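PDB 4QO6: adenylate cyclase-like protein from Chlamydia trachomatis, which is a structural component of the inner-membrane ring of the type III secretion system, here represented by its extended periplasmic region. Local coordinates for residues Glu16-Thr28 against Leu38-Leu51. Numbering follows the deposited sequence.
Sequences EHVIQQFPTVRFT and LIGHVRNSIDKSEL
The ring of Phe22 receives Leu51 over one face: Leu51 CB stands 3.9 Å from the centroid of that ring, 13° off its normal, a CH-pi contact over the centre. Leu51 CD1 lies against the CD2-CE2 side of the ring, 3.7 Å from Phe22 CD2, the two side chains running in opposite senses. Glu50 CB lies at the ring's edge near CZ, while Val42 CG1 and Asp47 O approach obliquely. The imidazole of His41 has Thr24 OG1 near its plane, at the edge.

With CG1 anti to the backbone N (chi1 173°), Val25 sends its other branch, CG2, inward to meet Leu51 CD2 tip to tip at 4.2 Å. Ile19 CG2 and Val18 CG1 add looser contacts with Leu51 CD1, extending an apolar cluster to which Leu38 CD2 adds contacts with Ile19, Val25 and Phe27 CB.

Polar links border this cluster. Arg26 and Ile39 form an antiparallel hydrogen-bonded pair, Arg26 N to Ile39 O at 2.9 Å and nearly straight (171°), and Phe27 with Leu38 is the next, non-hydrogen-bonded pair. Where the chain turns at Gly40, Thr24 OG1 accepts from His41 N (3.2 Å); one water donates to both Pro23 O and His41 O, so the turn 22-25 is tied to the strand 41-42.

In the PD1 domain, whose family belongs to the BON clan, strand 26-30 pairs with strand 35-39, while helix 10-19 and the connecting loop with Phe22 and Val25 pack against helix 45-56. Strand 63-70 lies between 35-39 and 41-42 and touches Leu38 and Val42, while His41 ND1 bonds to Asp71 and its ring meets Tyr126 edge-to-face.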
ATOM      1  N   GLU A  16      19.069 -23.612  16.989  1.00 25.03           N
ATOM      2  CA  GLU A  16      19.097 -22.139  16.829  1.00 31.87           C
ATOM      3  C   GLU A  16      19.887 -21.643  15.631  1.00 32.83           C
ATOM      4  O   GLU A  16      19.497 -20.648  15.003  1.00 33.11           O
ATOM      5  CB  GLU A  16      19.648 -21.440  18.075  1.00 32.82           C
ATOM      6  CG  GLU A  16      18.686 -21.456  19.241  1.00 38.45           C
ATOM      7  CD  GLU A  16      19.288 -20.926  20.537  1.00 44.56           C
ATOM      8  OE1 GLU A  16      20.444 -20.410  20.555  1.00 46.64           O
ATOM      9  OE2 GLU A  16      18.585 -21.058  21.556  1.00 49.59           O
ATOM     10  N   HIS A  17      21.007 -22.306  15.324  1.00 31.29           N
ATOM     11  CA  HIS A  17      21.868 -21.848  14.216  1.00 32.19           C
ATOM     12  C   HIS A  17      21.044 -21.916  12.917  1.00 26.89           C
ATOM     13  O   HIS A  17      21.133 -21.084  12.010  1.00 25.88           O
ATOM     14  CB  HIS A  17      23.123 -22.726  14.126  1.00 34.02           C
ATOM     15  CG  HIS A  17      23.951 -22.477  12.904  1.00 40.32           C
ATOM     16  ND1 HIS A  17      24.763 -21.369  12.770  1.00 38.58           N
ATOM     17  CD2 HIS A  17      24.125 -23.216  11.779  1.00 42.35           C
ATOM     18  CE1 HIS A  17      25.368 -21.412  11.596  1.00 41.77           C
ATOM     19  NE2 HIS A  17      25.011 -22.530  10.980  1.00 43.16           N
ATOM     20  N   VAL A  18      20.216 -22.932  12.849  1.00 25.90           N
ATOM     21  CA  VAL A  18      19.324 -23.085  11.726  1.00 22.92           C
ATOM     22  C   VAL A  18      18.202 -22.054  11.863  1.00 22.74           C
ATOM     23  O   VAL A  18      18.079 -21.155  11.040  1.00 23.00           O
ATOM     24  CB  VAL A  18      18.796 -24.505  11.636  1.00 22.43           C
ATOM     25  CG1 VAL A  18      17.959 -24.663  10.385  1.00 25.43           C
ATOM     26  CG2 VAL A  18      19.919 -25.525  11.553  1.00 23.52           C
ATOM     27  N   ILE A  19      17.380 -22.154  12.900  1.00 23.62           N
ATOM     28  CA  ILE A  19      16.098 -21.434  12.858  1.00 24.48           C
ATOM     29  C   ILE A  19      16.255 -19.896  12.905  1.00 24.94           C
ATOM     30  O   ILE A  19      15.435 -19.180  12.322  1.00 19.47           O
ATOM     31  CB  ILE A  19      15.099 -21.957  13.896  1.00 29.66           C
ATOM     32  CG1 ILE A  19      15.550 -21.641  15.310  1.00 32.77           C
ATOM     33  CG2 ILE A  19      14.873 -23.450  13.715  1.00 29.83           C
ATOM     34  CD1 ILE A  19      14.370 -21.317  16.174  1.00 37.01           C
ATOM     35  N   GLN A  20      17.393 -19.406  13.443  1.00 26.95           N
ATOM     36  CA  GLN A  20      17.749 -17.949  13.470  1.00 26.86           C
ATOM     37  C   GLN A  20      17.783 -17.316  12.103  1.00 24.60           C
ATOM     38  O   GLN A  20      17.585 -16.106  11.962  1.00 24.35           O
ATOM     39  CB  GLN A  20      19.120 -17.702  14.117  1.00 29.77           C
ATOM     40  CG  GLN A  20      20.326 -18.113  13.270  1.00 34.09           C
ATOM     41  CD  GLN A  20      21.668 -17.573  13.813  1.00 40.39           C
ATOM     42  OE1 GLN A  20      22.329 -18.241  14.613  1.00 39.27           O
ATOM     43  NE2 GLN A  20      22.053 -16.346  13.391  1.00 36.42           N
ATOM     44  N   GLN A  21      18.028 -18.134  11.084  1.00 22.80           N
ATOM     45  CA  GLN A  21      18.013 -17.632   9.721  1.00 25.44           C
ATOM     46  C   GLN A  21      16.626 -17.349   9.150  1.00 26.75           C
ATOM     47  O   GLN A  21      16.514 -16.827   8.031  1.00 32.86           O
ATOM     48  CB  GLN A  21      18.784 -18.594   8.820  1.00 26.19           C
ATOM     49  CG  GLN A  21      20.229 -18.858   9.360  1.00 26.41           C
ATOM     50  CD  GLN A  21      20.926 -19.962   8.588  1.00 30.77           C
ATOM     51  OE1 GLN A  21      20.954 -19.914   7.335  1.00 29.77           O
ATOM     52  NE2 GLN A  21      21.456 -20.991   9.305  1.00 29.04           N
ATOM     53  N   PHE A  22      15.579 -17.737   9.890  1.00 26.75           N
ATOM     54  CA  PHE A  22      14.180 -17.663   9.456  1.00 21.26           C
ATOM     55  C   PHE A  22      13.480 -16.916  10.571  1.00 18.71           C
ATOM     56  O   PHE A  22      13.053 -17.476  11.585  1.00 18.86           O
ATOM     57  CB  PHE A  22      13.696 -19.066   9.280  1.00 22.53           C
ATOM     58  CG  PHE A  22      14.483 -19.850   8.228  1.00 22.57           C
ATOM     59  CD1 PHE A  22      14.210 -19.702   6.870  1.00 23.72           C
ATOM     60  CD2 PHE A  22      15.450 -20.737   8.592  1.00 21.63           C
ATOM     61  CE1 PHE A  22      14.922 -20.425   5.917  1.00 24.36           C
ATOM     62  CE2 PHE A  22      16.180 -21.458   7.640  1.00 21.43           C
ATOM     63  CZ  PHE A  22      15.919 -21.308   6.312  1.00 21.99           C
ATOM     64  N   PRO A  23      13.477 -15.605  10.485  1.00 16.48           N
ATOM     65  CA  PRO A  23      12.874 -14.883  11.604  1.00 16.58           C
ATOM     66  C   PRO A  23      11.347 -15.235  11.698  1.00 16.34           C
ATOM     67  O   PRO A  23      10.736 -15.564  10.671  1.00 13.50           O
ATOM     68  CB  PRO A  23      13.056 -13.394  11.219  1.00 17.40           C
ATOM     69  CG  PRO A  23      14.085 -13.369  10.135  1.00 18.41           C
ATOM     70  CD  PRO A  23      13.986 -14.712   9.434  1.00 18.76           C
ATOM     71  N   THR A  24      10.839 -15.155  12.924  1.00 15.85           N
ATOM     72  CA  THR A  24       9.527 -15.620  13.409  1.00 17.14           C
ATOM     73  C   THR A  24       9.448 -17.112  13.651  1.00 19.19           C
ATOM     74  O   THR A  24       8.422 -17.605  14.211  1.00 19.19           O
ATOM     75  CB  THR A  24       8.351 -15.238  12.551  1.00 14.46           C
ATOM     76  OG1 THR A  24       8.376 -16.018  11.369  1.00 13.73           O
ATOM     77  CG2 THR A  24       8.340 -13.752  12.174  1.00 15.55           C
ATOM     78  N   VAL A  25      10.427 -17.881  13.195  1.00 16.85           N
ATOM     79  CA  VAL A  25      10.283 -19.310  13.392  1.00 15.32           C
ATOM     80  C   VAL A  25      10.638 -19.636  14.823  1.00 17.06           C
ATOM     81  O   VAL A  25      11.610 -19.059  15.377  1.00 18.00           O
ATOM     82  CB  VAL A  25      11.063 -20.108  12.440  1.00 15.36           C
ATOM     83  CG1 VAL A  25      11.005 -21.589  12.816  1.00 16.33           C
ATOM     84  CG2 VAL A  25      10.542 -19.903  11.042  1.00 14.46           C
ATOM     85  N   ARG A  26       9.783 -20.467  15.440  1.00 17.09           N
ATOM     86  CA  ARG A  26       9.950 -21.000  16.795  1.00 17.31           C
ATOM     87  C   ARG A  26       9.891 -22.529  16.800  1.00 16.57           C
ATOM     88  O   ARG A  26       9.527 -23.141  15.819  1.00 20.99           O
ATOM     89  CB  ARG A  26       8.874 -20.424  17.729  1.00 17.08           C
ATOM     90  CG  ARG A  26       8.806 -18.888  17.774  1.00 17.04           C
ATOM     91  CD  ARG A  26      10.076 -18.243  18.406  1.00 16.89           C
ATOM     92  NE  ARG A  26       9.928 -16.761  18.470  1.00 15.52           N
ATOM     93  CZ  ARG A  26      10.399 -15.900  17.591  1.00 15.11           C
ATOM     94  NH1 ARG A  26      11.120 -16.306  16.559  1.00 17.76           N
ATOM     95  NH2 ARG A  26      10.215 -14.598  17.757  1.00 14.52           N
ATOM     96  N   PHE A  27      10.247 -23.163  17.891  1.00 17.49           N
ATOM     97  CA  PHE A  27      10.245 -24.653  17.993  1.00 18.13           C
ATOM     98  C   PHE A  27      10.117 -25.174  19.407  1.00 16.33           C
ATOM     99  O   PHE A  27      10.380 -24.471  20.358  1.00 14.72           O
ATOM    100  CB  PHE A  27      11.595 -25.229  17.479  1.00 19.85           C
ATOM    101  CG  PHE A  27      12.761 -24.926  18.396  1.00 20.44           C
ATOM    102  CD1 PHE A  27      13.361 -23.692  18.377  1.00 24.61           C
ATOM    103  CD2 PHE A  27      13.245 -25.882  19.291  1.00 23.51           C
ATOM    104  CE1 PHE A  27      14.481 -23.378  19.207  1.00 25.62           C
ATOM    105  CE2 PHE A  27      14.345 -25.584  20.142  1.00 26.53           C
ATOM    106  CZ  PHE A  27      14.951 -24.331  20.104  1.00 24.20           C
ATOM    107  N   THR A  28       9.882 -26.468  19.501  1.00 18.92           N
ATOM    108  CA  THR A  28      10.034 -27.228  20.731  1.00 25.26           C
ATOM    109  C   THR A  28      10.610 -28.537  20.268  1.00 24.28           C
ATOM    110  O   THR A  28      10.298 -28.979  19.178  1.00 20.83           O
ATOM    111  CB  THR A  28       8.681 -27.470  21.507  1.00 29.74           C
ATOM    112  OG1 THR A  28       7.768 -28.229  20.704  1.00 33.22           O
ATOM    113  CG2 THR A  28       8.014 -26.123  21.853  1.00 33.73           C
ATOM    114  N   LEU A  38       8.016 -27.350  14.596  1.00 19.34           N
ATOM    115  CA  LEU A  38       8.261 -26.002  14.108  1.00 19.18           C
ATOM    116  C   LEU A  38       6.960 -25.222  13.863  1.00 20.75           C
ATOM    117  O   LEU A  38       6.032 -25.755  13.215  1.00 18.25           O
ATOM    118  CB  LEU A  38       8.918 -26.097  12.751  1.00 20.67           C
ATOM    119  CG  LEU A  38      10.324 -26.684  12.698  1.00 23.98           C
ATOM    120  CD1 LEU A  38      10.849 -26.710  11.267  1.00 23.93           C
ATOM    121  CD2 LEU A  38      11.223 -25.838  13.603  1.00 23.83           C
ATOM    122  N   ILE A  39       6.967 -23.950  14.262  1.00 20.68           N
ATOM    123  CA  ILE A  39       5.889 -23.016  13.952  1.00 21.62           C
ATOM    124  C   ILE A  39       6.424 -21.659  13.512  1.00 19.50           C
ATOM    125  O   ILE A  39       7.598 -21.349  13.754  1.00 19.36           O
ATOM    126  CB  ILE A  39       4.901 -22.921  15.165  1.00 24.39           C
ATOM    127  CG1 ILE A  39       3.556 -22.323  14.743  1.00 30.01           C
ATOM    128  CG2 ILE A  39       5.425 -22.103  16.326  1.00 24.13           C
ATOM    129  CD1 ILE A  39       2.473 -22.530  15.794  1.00 31.13           C
ATOM    130  N   GLY A  40       5.586 -20.871  12.831  1.00 17.82           N
ATOM    131  CA  GLY A  40       5.863 -19.447  12.447  1.00 16.42           C
ATOM    132  C   GLY A  40       5.686 -19.235  10.938  1.00 17.67           C
ATOM    133  O   GLY A  40       4.887 -19.938  10.362  1.00 22.69           O
ATOM    134  N   HIS A  41       6.397 -18.267  10.314  1.00 17.62           N
ATOM    135  CA  HIS A  41       6.261 -17.840   8.914  1.00 15.04           C
ATOM    136  C   HIS A  41       7.620 -17.854   8.182  1.00 17.08           C
ATOM    137  O   HIS A  41       8.662 -17.445   8.776  1.00 14.07           O
ATOM    138  CB  HIS A  41       5.779 -16.381   8.865  1.00 15.75           C
ATOM    139  CG  HIS A  41       4.447 -16.163   9.520  1.00 19.48           C
ATOM    140  ND1 HIS A  41       3.267 -16.085   8.816  1.00 19.28           N
ATOM    141  CD2 HIS A  41       4.114 -16.052  10.823  1.00 20.88           C
ATOM    142  CE1 HIS A  41       2.265 -15.926   9.659  1.00 22.49           C
ATOM    143  NE2 HIS A  41       2.760 -15.893  10.886  1.00 22.83           N
ATOM    144  N   VAL A  42       7.575 -18.222   6.899  1.00 16.91           N
ATOM    145  CA  VAL A  42       8.654 -17.977   5.943  1.00 20.14           C
ATOM    146  C   VAL A  42       8.104 -17.225   4.749  1.00 20.83           C
ATOM    147  O   VAL A  42       6.882 -17.235   4.496  1.00 17.97           O
ATOM    148  CB  VAL A  42       9.390 -19.274   5.469  1.00 19.22           C
ATOM    149  CG1 VAL A  42      10.044 -19.992   6.642  1.00 20.51           C
ATOM    150  CG2 VAL A  42       8.435 -20.212   4.825  1.00 19.78           C
ATOM    151  N   ARG A  43       9.012 -16.553   4.024  1.00 22.91           N
ATOM    152  CA  ARG A  43       8.660 -15.789   2.764  1.00 27.43           C
ATOM    153  C   ARG A  43       7.885 -16.636   1.709  1.00 25.23           C
ATOM    154  O   ARG A  43       6.876 -16.171   1.185  1.00 24.54           O
ATOM    155  CB  ARG A  43       9.955 -15.230   2.149  1.00 33.49           C
ATOM    156  CG  ARG A  43       9.783 -14.398   0.880  1.00 44.78           C
ATOM    157  CD  ARG A  43      11.070 -13.786   0.383  1.00 48.84           C
ATOM    158  NE  ARG A  43      12.073 -14.840   0.162  1.00 63.01           N
ATOM    159  CZ  ARG A  43      13.194 -14.717  -0.555  1.00 64.24           C
ATOM    160  NH1 ARG A  43      13.502 -13.582  -1.190  1.00 65.08           N
ATOM    161  NH2 ARG A  43      13.994 -15.773  -0.666  1.00 69.90           N
ATOM    162  N   ASN A  44       8.340 -17.890   1.440  1.00 24.41           N
ATOM    163  CA  ASN A  44       7.758 -18.758   0.400  1.00 22.93           C
ATOM    164  C   ASN A  44       8.122 -20.236   0.495  1.00 23.34           C
ATOM    165  O   ASN A  44       8.947 -20.615   1.294  1.00 24.03           O
ATOM    166  CB  ASN A  44       8.096 -18.228  -1.002  1.00 25.15           C
ATOM    167  CG  ASN A  44       9.595 -18.198  -1.305  1.00 26.90           C
ATOM    168  OD1 ASN A  44      10.335 -19.143  -1.052  1.00 26.28           O
ATOM    169  ND2 ASN A  44      10.024 -17.126  -1.879  1.00 27.41           N
ATOM    170  N   SER A  45       7.436 -21.098  -0.259  1.00 22.01           N
ATOM    171  CA  SER A  45       7.737 -22.513  -0.239  1.00 20.46           C
ATOM    172  C   SER A  45       9.232 -22.857  -0.547  1.00 19.49           C
ATOM    173  O   SER A  45       9.692 -23.926  -0.176  1.00 17.02           O
ATOM    174  CB  SER A  45       6.868 -23.243  -1.204  1.00 20.21           C
ATOM    175  OG  SER A  45       6.963 -22.628  -2.474  1.00 25.23           O
ATOM    176  N   ILE A  46       9.972 -22.001  -1.228  1.00 21.00           N
ATOM    177  CA  ILE A  46      11.440 -22.258  -1.443  1.00 21.63           C
ATOM    178  C   ILE A  46      12.145 -22.116  -0.103  1.00 20.61           C
ATOM    179  O   ILE A  46      12.732 -23.085   0.360  1.00 19.94           O
ATOM    180  CB  ILE A  46      12.051 -21.375  -2.534  1.00 25.09           C
ATOM    181  CG1 ILE A  46      11.324 -21.641  -3.848  1.00 28.16           C
ATOM    182  CG2 ILE A  46      13.579 -21.599  -2.691  1.00 25.10           C
ATOM    183  CD1 ILE A  46      11.656 -20.644  -4.932  1.00 29.27           C
ATOM    184  N   ASP A  47      11.982 -20.985   0.598  1.00 20.53           N
ATOM    185  CA  ASP A  47      12.499 -20.893   1.939  1.00 22.60           C
ATOM    186  C   ASP A  47      12.032 -22.030   2.870  1.00 23.65           C
ATOM    187  O   ASP A  47      12.785 -22.509   3.710  1.00 21.78           O
ATOM    188  CB  ASP A  47      12.221 -19.513   2.557  1.00 28.40           C
ATOM    189  CG  ASP A  47      12.821 -18.365   1.737  1.00 38.74           C
ATOM    190  OD1 ASP A  47      13.630 -18.601   0.793  1.00 49.72           O
ATOM    191  OD2 ASP A  47      12.523 -17.190   2.035  1.00 51.89           O
ATOM    192  N   LYS A  48      10.784 -22.487   2.736  1.00 25.07           N
ATOM    193  CA  LYS A  48      10.288 -23.513   3.598  1.00 25.89           C
ATOM    194  C   LYS A  48      11.080 -24.807   3.382  1.00 28.42           C
ATOM    195  O   LYS A  48      11.421 -25.514   4.323  1.00 23.88           O
ATOM    196  CB  LYS A  48       8.833 -23.726   3.299  1.00 28.37           C
ATOM    197  CG  LYS A  48       8.078 -24.628   4.268  1.00 32.57           C
ATOM    198  CD  LYS A  48       6.596 -24.265   4.063  1.00 36.35           C
ATOM    199  CE  LYS A  48       5.674 -24.836   5.088  1.00 37.52           C
ATOM    200  NZ  LYS A  48       5.853 -26.292   5.082  1.00 41.11           N
ATOM    201  N   SER A  49      11.341 -25.142   2.127  1.00 28.31           N
ATOM    202  CA  SER A  49      12.099 -26.352   1.841  1.00 30.70           C
ATOM    203  C   SER A  49      13.547 -26.260   2.378  1.00 27.16           C
ATOM    204  O   SER A  49      14.063 -27.242   2.874  1.00 23.00           O
ATOM    205  CB  SER A  49      12.102 -26.654   0.333  1.00 34.45           C
ATOM    206  OG  SER A  49      10.792 -27.077  -0.071  1.00 37.14           O
ATOM    207  N   GLU A  50      14.167 -25.093   2.283  1.00 25.34           N
ATOM    208  CA  GLU A  50      15.488 -24.890   2.867  1.00 28.72           C
ATOM    209  C   GLU A  50      15.440 -25.145   4.378  1.00 29.42           C
ATOM    210  O   GLU A  50      16.301 -25.858   4.915  1.00 24.43           O
ATOM    211  CB  GLU A  50      16.031 -23.480   2.638  1.00 32.31           C
ATOM    212  CG  GLU A  50      16.854 -23.227   1.373  1.00 37.89           C
ATOM    213  CD  GLU A  50      16.991 -21.720   1.101  1.00 43.52           C
ATOM    214  OE1 GLU A  50      17.149 -20.951   2.085  1.00 55.01           O
ATOM    215  OE2 GLU A  50      16.925 -21.275  -0.063  1.00 41.16           O
ATOM    216  N   LEU A  51      14.426 -24.579   5.044  1.00 26.81           N
ATOM    217  CA  LEU A  51      14.313 -24.726   6.489  1.00 27.15           C
ATOM    218  C   LEU A  51      14.184 -26.175   6.870  1.00 27.67           C
ATOM    219  O   LEU A  51      14.955 -26.658   7.686  1.00 24.73           O
ATOM    220  CB  LEU A  51      13.164 -23.902   7.051  1.00 24.35           C
ATOM    221  CG  LEU A  51      12.696 -24.151   8.471  1.00 25.97           C
ATOM    222  CD1 LEU A  51      13.798 -23.957   9.524  1.00 27.03           C
ATOM    223  CD2 LEU A  51      11.464 -23.271   8.726  1.00 24.79           C
TER
HETATM  224  O   HOH W   1      11.138 -16.724   8.385  1.00 24.83           O